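PDB 3C2G: Sys-1 protein, which acts as a transcription coregulator of the nematode Wnt asymmetry pathway, using its armadillo domain to bind the TCF transcription factor POP-1 directly. Local coordinates for residues G61-P66 and R116-N121; N80-L85 and N138-I143; N367-L372 and R403-F408; M411-P416 and L472-V477. One frame throughout, in Å; residues are numbered along the deposited sequence.

In the fold
Four contacts sample two regions of an all-helical armadillo chain, on opposite sides of its centre. Contacts 1 and 2 lie toward the N-terminus with centres 13 Å apart; their segments alternate along the sequence, and Ile119 and Leu62 of contact 1 touch Leu82 of contact 2, so helices 47-62, 71-90, 115-122 and 134-150 form one continuous packed block. Contacts 3 and 4 follow in series, 15 Å apart between centres. Helix 388-409 carries residues 403-408 and runs out into residues 411-416, and Ile369 meets Trp412 where the two contacts join. Centres of contacts 1 and 4 stand 73 Å apart, a measure of how elongated this scaffold is.

Contact 1. Residues G61-P66 and R116-N121; sequences GLKPQP and RELICN
Leu62 and Leu118 share one conformation: each carries CG opposite its carbonyl carbon and beside its backbone N, with chi1 of -62° and -66°. The two do not meet methyl to methyl, however. Leu118 sends its fork against the backbone of residues 62-63, with CD1 3.9 Å from CB of Leu62 and CD2 4.0 Å from O of Leu62. The CD1 branch also lies 4.0 Å from N of Lys63, and the extended lysine chain slants across this methyl with its CG. On the far prong, Leu118 CD2 faces CD of the Pro64 ring at 4.4 Å, a loose approach beside the exposed proline. Within the armadillo domain the contact joins helix 47-62 and the loop after it to helix 115-122, and it has no hydrogen bond across it; the evidence for it is apolar approach alone. The CD1 methyl of Leu62 passes beside Leu118 and reaches CD1 of Ile119, the next residue of helix 115-122, at 4.5 Å. From there Ile119 continues into Leu82 of helix 71-90 and Val140 of helix 134-150, while Leu62 also rests on Trp78, whose NE1 is hydrogen-bonded to O of Gly61. Lys63 points its CB away from helix 115-122, and its ammonium group makes a cation-pi contact with Tyr59 of helix 47-62, just before it.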
loop_
_atom_site.group_PDB
_atom_site.type_symbol
_atom_site.label_atom_id
_atom_site.label_comp_id
_atom_site.label_asym_id
_atom_site.label_seq_id
_atom_site.Cartn_x
_atom_site.Cartn_y
_atom_site.Cartn_z
ATOM N N GLY A 61 43.282 3.236 -13.593
ATOM C CA GLY A 61 42.985 3.118 -15.029
ATOM C C GLY A 61 41.828 3.984 -15.528
ATOM O O GLY A 61 41.812 4.410 -16.682
ATOM N N LEU A 62 40.867 4.263 -14.650
ATOM C CA LEU A 62 39.712 5.078 -15.016
ATOM C C LEU A 62 40.022 6.566 -15.039
ATOM O O LEU A 62 39.298 7.329 -15.655
ATOM C CB LEU A 62 38.517 4.775 -14.103
ATOM C CG LEU A 62 38.012 3.328 -14.176
ATOM C CD1 LEU A 62 36.990 3.020 -13.097
ATOM C CD2 LEU A 62 37.445 3.015 -15.545
ATOM N N LYS A 63 41.099 6.976 -14.374
ATOM C CA LYS A 63 41.504 8.386 -14.357
ATOM C C LYS A 63 41.944 8.857 -15.740
ATOM O O LYS A 63 42.507 8.073 -16.508
ATOM C CB LYS A 63 42.621 8.624 -13.342
ATOM C CG LYS A 63 42.150 8.554 -11.915
ATOM C CD LYS A 63 43.244 8.885 -10.927
ATOM C CE LYS A 63 42.872 8.361 -9.558
ATOM N NZ LYS A 63 43.665 8.987 -8.471
ATOM N N PRO A 64 41.668 10.135 -16.071
ATOM C CA PRO A 64 42.113 10.675 -17.360
ATOM C C PRO A 64 43.627 10.745 -17.444
ATOM O O PRO A 64 44.285 11.107 -16.469
ATOM C CB PRO A 64 41.522 12.090 -17.383
ATOM C CG PRO A 64 41.253 12.430 -15.944
ATOM C CD PRO A 64 40.914 11.129 -15.280
ATOM N N GLN A 65 44.165 10.366 -18.600
ATOM C CA GLN A 65 45.591 10.498 -18.878
ATOM C C GLN A 65 45.809 11.753 -19.739
ATOM O O GLN A 65 45.128 11.924 -20.755
ATOM C CB GLN A 65 46.112 9.250 -19.590
ATOM C CG GLN A 65 45.602 7.938 -19.006
ATOM C CD GLN A 65 46.427 6.734 -19.441
ATOM O OE1 GLN A 65 47.659 6.804 -19.516
ATOM N NE2 GLN A 65 45.752 5.614 -19.718
ATOM N N PRO A 66 46.746 12.638 -19.329
ATOM C CA PRO A 66 47.018 13.939 -19.976
ATOM C C PRO A 66 47.216 13.891 -21.501
ATOM O O PRO A 66 46.785 14.816 -22.201
ATOM C CB PRO A 66 48.301 14.425 -19.279
ATOM C CG PRO A 66 48.838 13.229 -18.521
ATOM C CD PRO A 66 47.635 12.418 -18.173
ATOM N N ARG A 116 33.714 7.489 -7.236
ATOM C CA ARG A 116 32.268 7.548 -7.430
ATOM C C ARG A 116 31.865 8.453 -8.601
ATOM O O ARG A 116 30.925 8.148 -9.317
ATOM C CB ARG A 116 31.547 7.944 -6.137
ATOM C CG ARG A 116 31.792 9.372 -5.648
ATOM C CD ARG A 116 31.010 9.611 -4.374
ATOM N NE ARG A 116 31.002 11.014 -3.965
ATOM C CZ ARG A 116 30.411 11.479 -2.862
ATOM N NH1 ARG A 116 29.768 10.662 -2.035
ATOM N NH2 ARG A 116 30.463 12.769 -2.589
ATOM N N GLU A 117 32.609 9.537 -8.807
ATOM C CA GLU A 117 32.303 10.490 -9.880
ATOM C C GLU A 117 32.743 9.952 -11.232
ATOM O O GLU A 117 32.041 10.108 -12.225
ATOM C CB GLU A 117 32.897 11.883 -9.595
ATOM C CG GLU A 117 32.418 12.476 -8.255
ATOM C CD GLU A 117 32.361 14.006 -8.223
ATOM O OE1 GLU A 117 32.254 14.568 -7.106
ATOM O OE2 GLU A 117 32.419 14.651 -9.297
ATOM N N LEU A 118 33.893 9.296 -11.273
ATOM C CA LEU A 118 34.301 8.616 -12.493
ATOM C C LEU A 118 33.259 7.563 -12.893
ATOM O O LEU A 118 32.869 7.492 -14.059
ATOM C CB LEU A 118 35.683 7.964 -12.335
ATOM C CG LEU A 118 36.917 8.849 -12.145
ATOM C CD1 LEU A 118 38.133 7.973 -11.892
ATOM C CD2 LEU A 118 37.174 9.778 -13.332
ATOM N N ILE A 119 32.826 6.758 -11.920
ATOM C CA ILE A 119 31.855 5.688 -12.148
ATOM C C ILE A 119 30.534 6.277 -12.626
ATOM O O ILE A 119 30.055 5.959 -13.712
ATOM C CB ILE A 119 31.634 4.827 -10.870
ATOM C CG1 ILE A 119 32.798 3.850 -10.668
ATOM C CG2 ILE A 119 30.294 4.085 -10.913
ATOM C CD1 ILE A 119 32.800 2.657 -11.587
ATOM N N CYS A 120 29.972 7.161 -11.816
ATOM C CA CYS A 120 28.720 7.791 -12.135
ATOM C C CYS A 120 28.771 8.499 -13.498
ATOM O O CYS A 120 27.761 8.582 -14.201
ATOM C CB CYS A 120 28.311 8.726 -10.999
ATOM S SG CYS A 120 27.652 10.292 -11.535
ATOM N N ASN A 121 29.948 8.973 -13.886
ATOM C CA ASN A 121 30.110 9.556 -15.210
ATOM C C ASN A 121 29.930 8.570 -16.361
ATOM O O ASN A 121 29.481 8.945 -17.434
ATOM C CB ASN A 121 31.447 10.257 -15.353
ATOM C CG ASN A 121 31.374 11.405 -16.325
ATOM O OD1 ASN A 121 31.602 11.243 -17.534
ATOM N ND2 ASN A 121 30.997 12.577 -15.814
#

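Contact 2. Residues N80-L85 and N138-I143; sequences NLLDIL and NQVFQI
Ile143 drives its CD1 methyl into the groove between Leu82 and Leu85, and this is the tight apolar part of the contact. That methyl lies 3.5 Å from O of Leu82 and 3.9 Å from CD2 of Leu85, whose side chain it meets at about a right angle. Beside it, Leu82 CD1 packs on Val140 CG2 at 3.8 Å, the two side chains slanting across each other. The axes of segments 80-85 and 138-143 run nearly parallel, 17° apart and 9.6 Å from each other at closest approach. Helices 71-90 and 134-150 thus lie side by side in the armadillo domain, and Ile119 of helix 115-122 touches both Leu82 and Val140.

The next flank is polar but still buried. Gln139, bent at its second torsion, lays its amide over Leu82 and Asp83, with OE1 3.8 Å from CB of Leu82. Its NE2 lies 3.1 Å from OD1 of Asp83, close, but with too poor an angle to count as a hydrogen bond; the amide and carboxylate planes stand 45° apart. Replacing Gln139 by an alanine would probably open a gap over Leu82 CB and leave that flank of the Asp83 carboxylate without its amide neighbour. The loose side belongs to partly exposed Gln142, which does not touch residues 80-85 and turns back on its own helix, NE2 giving a bond to O of Asn138.

Asp83 forms salt bridges with Arg31, Arg86 and Arg87. The chemistry therefore implies that these arginines, rather than Gln139, probably balance the buried carboxylate, while adhesion across the contact rests on the aliphatic groups.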
loop_
_atom_site.group_PDB
_atom_site.type_symbol
_atom_site.label_atom_id
_atom_site.label_comp_id
_atom_site.label_asym_id
_atom_site.label_seq_id
_atom_site.Cartn_x
_atom_site.Cartn_y
_atom_site.Cartn_z
ATOM N N ASN A 80 37.574 -3.523 -19.851
ATOM C CA ASN A 80 38.345 -4.576 -19.187
ATOM C C ASN A 80 38.355 -4.417 -17.673
ATOM O O ASN A 80 38.058 -5.363 -16.938
ATOM C CB ASN A 80 39.780 -4.608 -19.721
ATOM C CG ASN A 80 39.899 -5.337 -21.048
ATOM O OD1 ASN A 80 40.390 -6.456 -21.093
ATOM N ND2 ASN A 80 39.449 -4.709 -22.128
ATOM N N LEU A 81 38.692 -3.212 -17.214
ATOM C CA LEU A 81 38.717 -2.898 -15.790
ATOM C C LEU A 81 37.328 -3.005 -15.140
ATOM O O LEU A 81 37.188 -3.525 -14.026
ATOM C CB LEU A 81 39.308 -1.508 -15.562
ATOM C CG LEU A 81 40.692 -1.211 -16.156
ATOM C CD1 LEU A 81 41.019 0.252 -16.007
ATOM C CD2 LEU A 81 41.794 -2.058 -15.533
ATOM N N LEU A 82 36.296 -2.535 -15.841
ATOM C CA LEU A 82 34.944 -2.607 -15.295
ATOM C C LEU A 82 34.462 -4.036 -15.236
ATOM O O LEU A 82 33.698 -4.395 -14.346
ATOM C CB LEU A 82 33.975 -1.720 -16.071
ATOM C CG LEU A 82 34.303 -0.224 -15.979
ATOM C CD1 LEU A 82 33.477 0.598 -16.969
ATOM C CD2 LEU A 82 34.147 0.285 -14.549
ATOM N N ASP A 83 34.939 -4.862 -16.163
ATOM C CA ASP A 83 34.588 -6.281 -16.153
ATOM C C ASP A 83 35.239 -7.012 -14.990
ATOM O O ASP A 83 34.644 -7.920 -14.418
ATOM C CB ASP A 83 34.943 -6.970 -17.464
ATOM C CG ASP A 83 34.380 -8.379 -17.536
ATOM O OD1 ASP A 83 33.139 -8.535 -17.621
ATOM O OD2 ASP A 83 35.177 -9.337 -17.470
ATOM N N ILE A 84 36.460 -6.612 -14.638
ATOM C CA ILE A 84 37.103 -7.134 -13.442
ATOM C C ILE A 84 36.256 -6.712 -12.247
ATOM O O ILE A 84 35.848 -7.542 -11.434
ATOM C CB ILE A 84 38.562 -6.611 -13.293
ATOM C CG1 ILE A 84 39.495 -7.300 -14.299
ATOM C CG2 ILE A 84 39.072 -6.823 -11.871
ATOM C CD1 ILE A 84 40.774 -6.503 -14.609
ATOM N N LEU A 85 35.969 -5.419 -12.159
ATOM C CA LEU A 85 35.170 -4.896 -11.056
ATOM C C LEU A 85 33.834 -5.622 -10.912
ATOM O O LEU A 85 33.448 -5.987 -9.805
ATOM C CB LEU A 85 34.955 -3.390 -11.210
ATOM C CG LEU A 85 34.112 -2.674 -10.153
ATOM C CD1 LEU A 85 34.620 -2.887 -8.711
ATOM C CD2 LEU A 85 34.066 -1.201 -10.495
ATOM N N ASN A 138 26.624 -0.123 -19.673
ATOM C CA ASN A 138 25.819 -1.296 -19.349
ATOM C C ASN A 138 26.466 -2.120 -18.260
ATOM O O ASN A 138 25.796 -2.736 -17.440
ATOM C CB ASN A 138 25.561 -2.158 -20.589
ATOM C CG ASN A 138 24.782 -3.426 -20.262
ATOM O OD1 ASN A 138 25.288 -4.547 -20.432
ATOM N ND2 ASN A 138 23.546 -3.256 -19.751
ATOM N N GLN A 139 27.786 -2.099 -18.245
ATOM C CA GLN A 139 28.554 -2.823 -17.257
ATOM C C GLN A 139 28.504 -2.171 -15.876
ATOM O O GLN A 139 28.444 -2.860 -14.864
ATOM C CB GLN A 139 29.990 -2.938 -17.734
ATOM C CG GLN A 139 30.634 -4.203 -17.272
ATOM C CD GLN A 139 31.640 -4.709 -18.246
ATOM O OE1 GLN A 139 32.480 -3.946 -18.760
ATOM N NE2 GLN A 139 31.586 -6.014 -18.509
ATOM N N VAL A 140 28.528 -0.845 -15.836
ATOM C CA VAL A 140 28.397 -0.132 -14.578
ATOM C C VAL A 140 26.997 -0.313 -13.945
ATOM O O VAL A 140 26.881 -0.447 -12.722
ATOM C CB VAL A 140 28.753 1.349 -14.751
ATOM C CG1 VAL A 140 28.436 2.138 -13.483
ATOM C CG2 VAL A 140 30.238 1.493 -15.125
ATOM N N PHE A 141 25.951 -0.344 -14.776
ATOM C CA PHE A 141 24.602 -0.678 -14.287
ATOM C C PHE A 141 24.546 -2.069 -13.676
ATOM O O PHE A 141 23.875 -2.264 -12.673
ATOM C CB PHE A 141 23.522 -0.526 -15.373
ATOM C CG PHE A 141 23.144 0.903 -15.653
ATOM C CD1 PHE A 141 22.606 1.705 -14.652
ATOM C CD2 PHE A 141 23.319 1.443 -16.913
ATOM C CE1 PHE A 141 22.251 3.019 -14.904
ATOM C CE2 PHE A 141 22.981 2.748 -17.172
ATOM C CZ PHE A 141 22.440 3.546 -16.162
ATOM N N GLN A 142 25.252 -3.032 -14.266
ATOM C CA GLN A 142 25.331 -4.373 -13.665
ATOM C C GLN A 142 26.084 -4.405 -12.322
ATOM O O GLN A 142 25.774 -5.221 -11.452
ATOM C CB GLN A 142 25.973 -5.359 -14.629
ATOM C CG GLN A 142 25.028 -5.949 -15.654
ATOM C CD GLN A 142 25.784 -6.619 -16.779
ATOM O OE1 GLN A 142 26.102 -7.812 -16.707
ATOM N NE2 GLN A 142 26.114 -5.845 -17.814
ATOM N N ILE A 143 27.071 -3.523 -12.167
ATOM C CA ILE A 143 27.863 -3.445 -10.945
ATOM C C ILE A 143 27.008 -2.899 -9.795
ATOM O O ILE A 143 27.027 -3.445 -8.691
ATOM C CB ILE A 143 29.141 -2.583 -11.170
ATOM C CG1 ILE A 143 30.184 -3.371 -11.977
ATOM C CG2 ILE A 143 29.719 -2.079 -9.857
ATOM C CD1 ILE A 143 31.194 -2.479 -12.722
#

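Contact 3. Residues N367-L372 and R403-F408; sequences NAIFLL and RTLNNF
Ile369 and Leu405 mark the closest backbone approach of the two segments, CA to CA 6.9 Å. Helix 368-372 and helix 403-408 run roughly antiparallel, their directions 146° apart and their axes 10.3 Å from each other. Just before the first of them, Asn367 has a positive phi (70°) and is the C-prime residue of a Schellman motif that ends the preceding helix, with Ala368 N bonded back to Ala363 O; the chain thus changes direction at the edge of the contact.

Phe408 is the centre of the side-chain packing. Over one face of its ring, Ile369 places CD1 4.2 Å from the centroid and 22° off the normal, a CH-pi contact displaced toward the rim. The CG1 of the same isoleucine touches ring atom CD2 of Phe408 at 3.5 Å. At the ring edge, Leu372 CD1 approaches CE2 of Phe408 at 4.3 Å. This same methyl fits against the helix backbone, 3.8 Å from N of Leu405, and against CB of Thr404. The threonine hydroxyl is engaged elsewhere, bonded to O of Asn400 one turn back.

Asn407, on the same helix 388-409, hydrogen-bonds through OD1 to the backbone of the bound peptide. A helix packed by its apolar face against a neighbouring helix while an asparagine side chain bonds to a peptide backbone is consistent with the groove of an armadillo domain, whose asparagines commonly bind the backbone of an extended peptide.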
loop_
_atom_site.group_PDB
_atom_site.type_symbol
_atom_site.label_atom_id
_atom_site.label_comp_id
_atom_site.label_asym_id
_atom_site.label_seq_id
_atom_site.Cartn_x
_atom_site.Cartn_y
_atom_site.Cartn_z
ATOM N N ASN A 367 -24.156 2.963 -11.081
ATOM C CA ASN A 367 -24.617 1.765 -10.381
ATOM C C ASN A 367 -23.654 1.234 -9.329
ATOM O O ASN A 367 -23.617 0.035 -9.068
ATOM C CB ASN A 367 -24.981 0.643 -11.376
ATOM C CG ASN A 367 -26.433 0.722 -11.849
ATOM O OD1 ASN A 367 -27.102 1.753 -11.698
ATOM N ND2 ASN A 367 -26.929 -0.375 -12.418
ATOM N N ALA A 368 -22.877 2.121 -8.722
ATOM C CA ALA A 368 -21.890 1.693 -7.739
ATOM C C ALA A 368 -22.514 0.813 -6.652
ATOM O O ALA A 368 -21.937 -0.201 -6.276
ATOM C CB ALA A 368 -21.181 2.893 -7.122
ATOM N N ILE A 369 -23.700 1.182 -6.172
ATOM C CA ILE A 369 -24.334 0.430 -5.084
ATOM C C ILE A 369 -24.705 -0.979 -5.524
ATOM O O ILE A 369 -24.422 -1.950 -4.819
ATOM C CB ILE A 369 -25.528 1.186 -4.432
ATOM C CG1 ILE A 369 -25.031 2.489 -3.806
ATOM C CG2 ILE A 369 -26.179 0.327 -3.354
ATOM C CD1 ILE A 369 -26.080 3.569 -3.639
ATOM N N PHE A 370 -25.304 -1.102 -6.698
ATOM C CA PHE A 370 -25.548 -2.415 -7.266
ATOM C C PHE A 370 -24.262 -3.260 -7.299
ATOM O O PHE A 370 -24.277 -4.443 -6.960
ATOM C CB PHE A 370 -26.106 -2.279 -8.679
ATOM C CG PHE A 370 -27.245 -3.197 -8.963
ATOM C CD1 PHE A 370 -28.554 -2.707 -8.990
ATOM C CD2 PHE A 370 -27.022 -4.562 -9.193
ATOM C CE1 PHE A 370 -29.626 -3.553 -9.247
ATOM C CE2 PHE A 370 -28.087 -5.426 -9.449
ATOM C CZ PHE A 370 -29.396 -4.917 -9.481
ATOM N N LEU A 371 -23.153 -2.646 -7.706
ATOM C CA LEU A 371 -21.899 -3.358 -7.854
ATOM C C LEU A 371 -21.364 -3.877 -6.535
ATOM O O LEU A 371 -20.857 -5.004 -6.478
ATOM C CB LEU A 371 -20.851 -2.486 -8.550
ATOM C CG LEU A 371 -19.470 -3.121 -8.736
ATOM C CD1 LEU A 371 -19.566 -4.345 -9.615
ATOM C CD2 LEU A 371 -18.511 -2.124 -9.313
ATOM N N LEU A 372 -21.476 -3.071 -5.481
ATOM C CA LEU A 372 -21.142 -3.534 -4.134
ATOM C C LEU A 372 -21.896 -4.802 -3.769
ATOM O O LEU A 372 -21.332 -5.712 -3.166
ATOM C CB LEU A 372 -21.450 -2.470 -3.088
ATOM C CG LEU A 372 -20.849 -1.086 -3.280
ATOM C CD1 LEU A 372 -21.384 -0.160 -2.203
ATOM C CD2 LEU A 372 -19.322 -1.139 -3.276
ATOM N N ARG A 403 -18.054 -0.437 3.794
ATOM C CA ARG A 403 -17.619 0.919 4.148
ATOM C C ARG A 403 -18.053 1.913 3.050
ATOM O O ARG A 403 -18.447 3.039 3.330
ATOM C CB ARG A 403 -16.105 0.956 4.377
ATOM C CG ARG A 403 -15.669 1.882 5.502
ATOM C CD ARG A 403 -14.142 1.832 5.800
ATOM N NE ARG A 403 -13.340 1.730 4.582
ATOM C CZ ARG A 403 -12.652 0.647 4.236
ATOM N NH1 ARG A 403 -12.644 -0.420 5.040
ATOM N NH2 ARG A 403 -11.978 0.633 3.082
ATOM N N THR A 404 -18.014 1.485 1.797
ATOM C CA THR A 404 -18.502 2.329 0.724
ATOM C C THR A 404 -20.012 2.522 0.850
ATOM O O THR A 404 -20.501 3.642 0.694
ATOM C CB THR A 404 -18.171 1.745 -0.651
ATOM O OG1 THR A 404 -16.776 1.445 -0.700
ATOM C CG2 THR A 404 -18.545 2.726 -1.762
ATOM N N LEU A 405 -20.732 1.437 1.141
ATOM C CA LEU A 405 -22.173 1.501 1.356
ATOM C C LEU A 405 -22.518 2.526 2.419
ATOM O O LEU A 405 -23.397 3.349 2.217
ATOM C CB LEU A 405 -22.762 0.133 1.741
ATOM C CG LEU A 405 -24.294 0.051 1.969
ATOM C CD1 LEU A 405 -25.057 0.460 0.730
ATOM C CD2 LEU A 405 -24.748 -1.346 2.428
ATOM N N ASN A 406 -21.796 2.479 3.529
ATOM C CA ASN A 406 -22.062 3.324 4.681
ATOM C C ASN A 406 -21.835 4.799 4.393
ATOM O O ASN A 406 -22.577 5.647 4.887
ATOM C CB ASN A 406 -21.238 2.864 5.885
ATOM C CG ASN A 406 -21.610 1.450 6.356
ATOM O OD1 ASN A 406 -22.596 0.858 5.899
ATOM N ND2 ASN A 406 -20.818 0.909 7.279
ATOM N N ASN A 407 -20.834 5.104 3.570
ATOM C CA ASN A 407 -20.614 6.474 3.095
ATOM C C ASN A 407 -21.743 7.008 2.214
ATOM O O ASN A 407 -21.964 8.211 2.170
ATOM C CB ASN A 407 -19.261 6.605 2.394
ATOM C CG ASN A 407 -18.090 6.465 3.357
ATOM O OD1 ASN A 407 -18.241 6.673 4.566
ATOM N ND2 ASN A 407 -16.921 6.089 2.831
ATOM N N PHE A 408 -22.465 6.115 1.535
ATOM C CA PHE A 408 -23.671 6.492 0.782
ATOM C C PHE A 408 -24.881 6.747 1.682
ATOM O O PHE A 408 -25.570 7.746 1.528
ATOM C CB PHE A 408 -24.065 5.415 -0.232
ATOM C CG PHE A 408 -23.176 5.337 -1.422
ATOM C CD1 PHE A 408 -22.907 6.459 -2.183
ATOM C CD2 PHE A 408 -22.631 4.123 -1.805
ATOM C CE1 PHE A 408 -22.083 6.379 -3.291
ATOM C CE2 PHE A 408 -21.804 4.031 -2.917
ATOM C CZ PHE A 408 -21.529 5.165 -3.659
#

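Contact 4. Residues M411-P416 and L472-V477; sequences MWIPTP and LRTPFV
Ile413 sets its CG2 methyl opposite the backbone N and CG1 opposite the carbonyl carbon (chi1 -58°), which presents both branches to residues 473 and 474. CG2 lies 3.7 Å from O of Arg473, and the arginine chain, bent at its third torsion (chi3 71°), curls round this methyl, bringing NH2 within 4.0 Å of it. Meanwhile CG1 of Ile413 sits 3.8 Å from OG1 of Thr474, the two side chains crossing at about a right angle. That hydroxyl, turned beside its own backbone N, is bonded to O of Leu470, so the isoleucine covers a group whose polar need is already met. Cutting Ile413 back to an alanine is likely to leave a gap beside Thr474 and the bent arginine chain freer to turn.

Further along, the Pro475 ring rides on the opposing backbone, its CD 3.5 Å from O of Trp412, while its CG slides past CD of Pro414 at 4.1 Å. Phe476 adopts the positive first torsion (chi1 64°), and this carries the ring end back toward the other loop, where Trp412 CB meets its edge near CE2 at 4.3 Å. One face of that ring receives CG2 of Thr474. The type I turn from Thr474 to Val477, closed by Val477 N to Thr474 O, sets Pro475 and Phe476 at its two middle positions.

The contact joins the loops that follow helices 388-409 and 457-472 of the armadillo domain. No hydrogen bond crosses between them; their cohesion therefore rests mainly on shape, on methyl, proline and aromatic surfaces and on the bent Arg473 chain, while the Thr474 hydroxyl is satisfied by Leu470 O.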
loop_
_atom_site.group_PDB
_atom_site.type_symbol
_atom_site.label_atom_id
_atom_site.label_comp_id
_atom_site.label_asym_id
_atom_site.label_seq_id
_atom_site.Cartn_x
_atom_site.Cartn_y
_atom_site.Cartn_z
HETATM N N MSE A 411 -26.369 10.227 3.342
HETATM C CA MSE A 411 -27.220 11.121 2.550
HETATM C C MSE A 411 -28.694 11.114 2.956
HETATM O O MSE A 411 -29.326 12.154 3.029
HETATM C CB MSE A 411 -27.146 10.743 1.068
HETATM C CG MSE A 411 -25.803 10.975 0.396
HETATM SE SE MSE A 411 -25.752 10.146 -1.392
HETATM C CE MSE A 411 -27.286 11.058 -2.228
ATOM N N TRP A 412 -29.231 9.930 3.218
ATOM C CA TRP A 412 -30.671 9.732 3.243
ATOM C C TRP A 412 -31.272 9.545 4.619
ATOM O O TRP A 412 -32.480 9.345 4.743
ATOM C CB TRP A 412 -31.036 8.544 2.363
ATOM C CG TRP A 412 -30.572 8.718 0.983
ATOM C CD1 TRP A 412 -30.859 9.756 0.155
ATOM C CD2 TRP A 412 -29.722 7.836 0.247
ATOM N NE1 TRP A 412 -30.247 9.577 -1.053
ATOM C CE2 TRP A 412 -29.542 8.404 -1.028
ATOM C CE3 TRP A 412 -29.099 6.615 0.539
ATOM C CZ2 TRP A 412 -28.769 7.796 -2.015
ATOM C CZ3 TRP A 412 -28.333 6.012 -0.443
ATOM C CH2 TRP A 412 -28.172 6.605 -1.705
ATOM N N ILE A 413 -30.438 9.603 5.647
ATOM C CA ILE A 413 -30.927 9.476 7.006
ATOM C C ILE A 413 -31.171 10.875 7.569
ATOM O O ILE A 413 -30.275 11.727 7.519
ATOM C CB ILE A 413 -29.983 8.626 7.879
ATOM C CG1 ILE A 413 -29.822 7.237 7.248
ATOM C CG2 ILE A 413 -30.533 8.481 9.296
ATOM C CD1 ILE A 413 -28.629 6.460 7.717
ATOM N N PRO A 414 -32.403 11.122 8.065
ATOM C CA PRO A 414 -32.841 12.417 8.598
ATOM C C PRO A 414 -31.874 13.002 9.616
ATOM O O PRO A 414 -31.719 12.454 10.704
ATOM C CB PRO A 414 -34.185 12.088 9.273
ATOM C CG PRO A 414 -34.257 10.581 9.326
ATOM C CD PRO A 414 -33.493 10.132 8.131
ATOM N N THR A 415 -31.218 14.097 9.240
ATOM C CA THR A 415 -30.344 14.837 10.143
ATOM C C THR A 415 -31.036 16.140 10.553
ATOM O O THR A 415 -31.402 16.939 9.683
ATOM C CB THR A 415 -28.977 15.143 9.496
ATOM N N PRO A 416 -31.239 16.346 11.876
ATOM C CA PRO A 416 -31.854 17.559 12.438
ATOM C C PRO A 416 -31.270 18.847 11.860
ATOM O O PRO A 416 -32.007 19.825 11.676
ATOM C CB PRO A 416 -31.520 17.453 13.927
ATOM C CG PRO A 416 -31.485 15.991 14.180
ATOM C CD PRO A 416 -30.885 15.381 12.936
ATOM N N LEU A 472 -31.234 0.219 8.615
ATOM C CA LEU A 472 -32.486 0.204 9.362
ATOM C C LEU A 472 -32.955 1.605 9.723
ATOM O O LEU A 472 -34.101 1.781 10.086
ATOM C CB LEU A 472 -32.392 -0.671 10.616
ATOM C CG LEU A 472 -32.068 -2.160 10.460
ATOM C CD1 LEU A 472 -31.899 -2.761 11.822
ATOM C CD2 LEU A 472 -33.110 -2.948 9.673
ATOM N N ARG A 473 -32.084 2.598 9.607
ATOM C CA ARG A 473 -32.469 3.981 9.874
ATOM C C ARG A 473 -32.813 4.718 8.590
ATOM O O ARG A 473 -33.116 5.908 8.608
ATOM C CB ARG A 473 -31.359 4.712 10.611
ATOM C CG ARG A 473 -31.317 4.415 12.089
ATOM C CD ARG A 473 -30.019 4.887 12.703
ATOM N NE ARG A 473 -29.948 6.341 12.774
ATOM C CZ ARG A 473 -28.820 7.037 12.921
ATOM N NH1 ARG A 473 -27.647 6.405 13.011
ATOM N NH2 ARG A 473 -28.869 8.370 12.975
ATOM N N THR A 474 -32.758 4.000 7.475
ATOM C CA THR A 474 -33.059 4.555 6.163
ATOM C C THR A 474 -34.552 4.371 5.890
ATOM O O THR A 474 -35.029 3.243 5.810
ATOM C CB THR A 474 -32.212 3.852 5.083
ATOM O OG1 THR A 474 -30.833 4.137 5.316
ATOM C CG2 THR A 474 -32.575 4.324 3.720
ATOM N N PRO A 475 -35.285 5.482 5.747
ATOM C CA PRO A 475 -36.756 5.526 5.681
ATOM C C PRO A 475 -37.381 4.602 4.631
ATOM O O PRO A 475 -38.341 3.902 4.940
ATOM C CB PRO A 475 -37.048 6.992 5.332
ATOM C CG PRO A 475 -35.881 7.739 5.871
ATOM C CD PRO A 475 -34.698 6.829 5.628
ATOM N N PHE A 476 -36.845 4.590 3.414
ATOM C CA PHE A 476 -37.427 3.770 2.348
ATOM C C PHE A 476 -37.058 2.291 2.407
ATOM O O PHE A 476 -37.559 1.505 1.610
ATOM C CB PHE A 476 -37.056 4.319 0.975
ATOM C CG PHE A 476 -35.589 4.275 0.684
ATOM C CD1 PHE A 476 -35.001 3.117 0.180
ATOM C CD2 PHE A 476 -34.792 5.395 0.906
ATOM C CE1 PHE A 476 -33.635 3.085 -0.090
ATOM C CE2 PHE A 476 -33.429 5.364 0.625
ATOM C CZ PHE A 476 -32.852 4.213 0.128
ATOM N N VAL A 477 -36.181 1.899 3.325
ATOM C CA VAL A 477 -35.814 0.495 3.401
ATOM C C VAL A 477 -36.887 -0.295 4.157
ATOM O O VAL A 477 -37.152 -0.005 5.321
ATOM C CB VAL A 477 -34.398 0.282 4.014
ATOM C CG1 VAL A 477 -34.160 -1.180 4.327
ATOM C CG2 VAL A 477 -33.333 0.780 3.058
#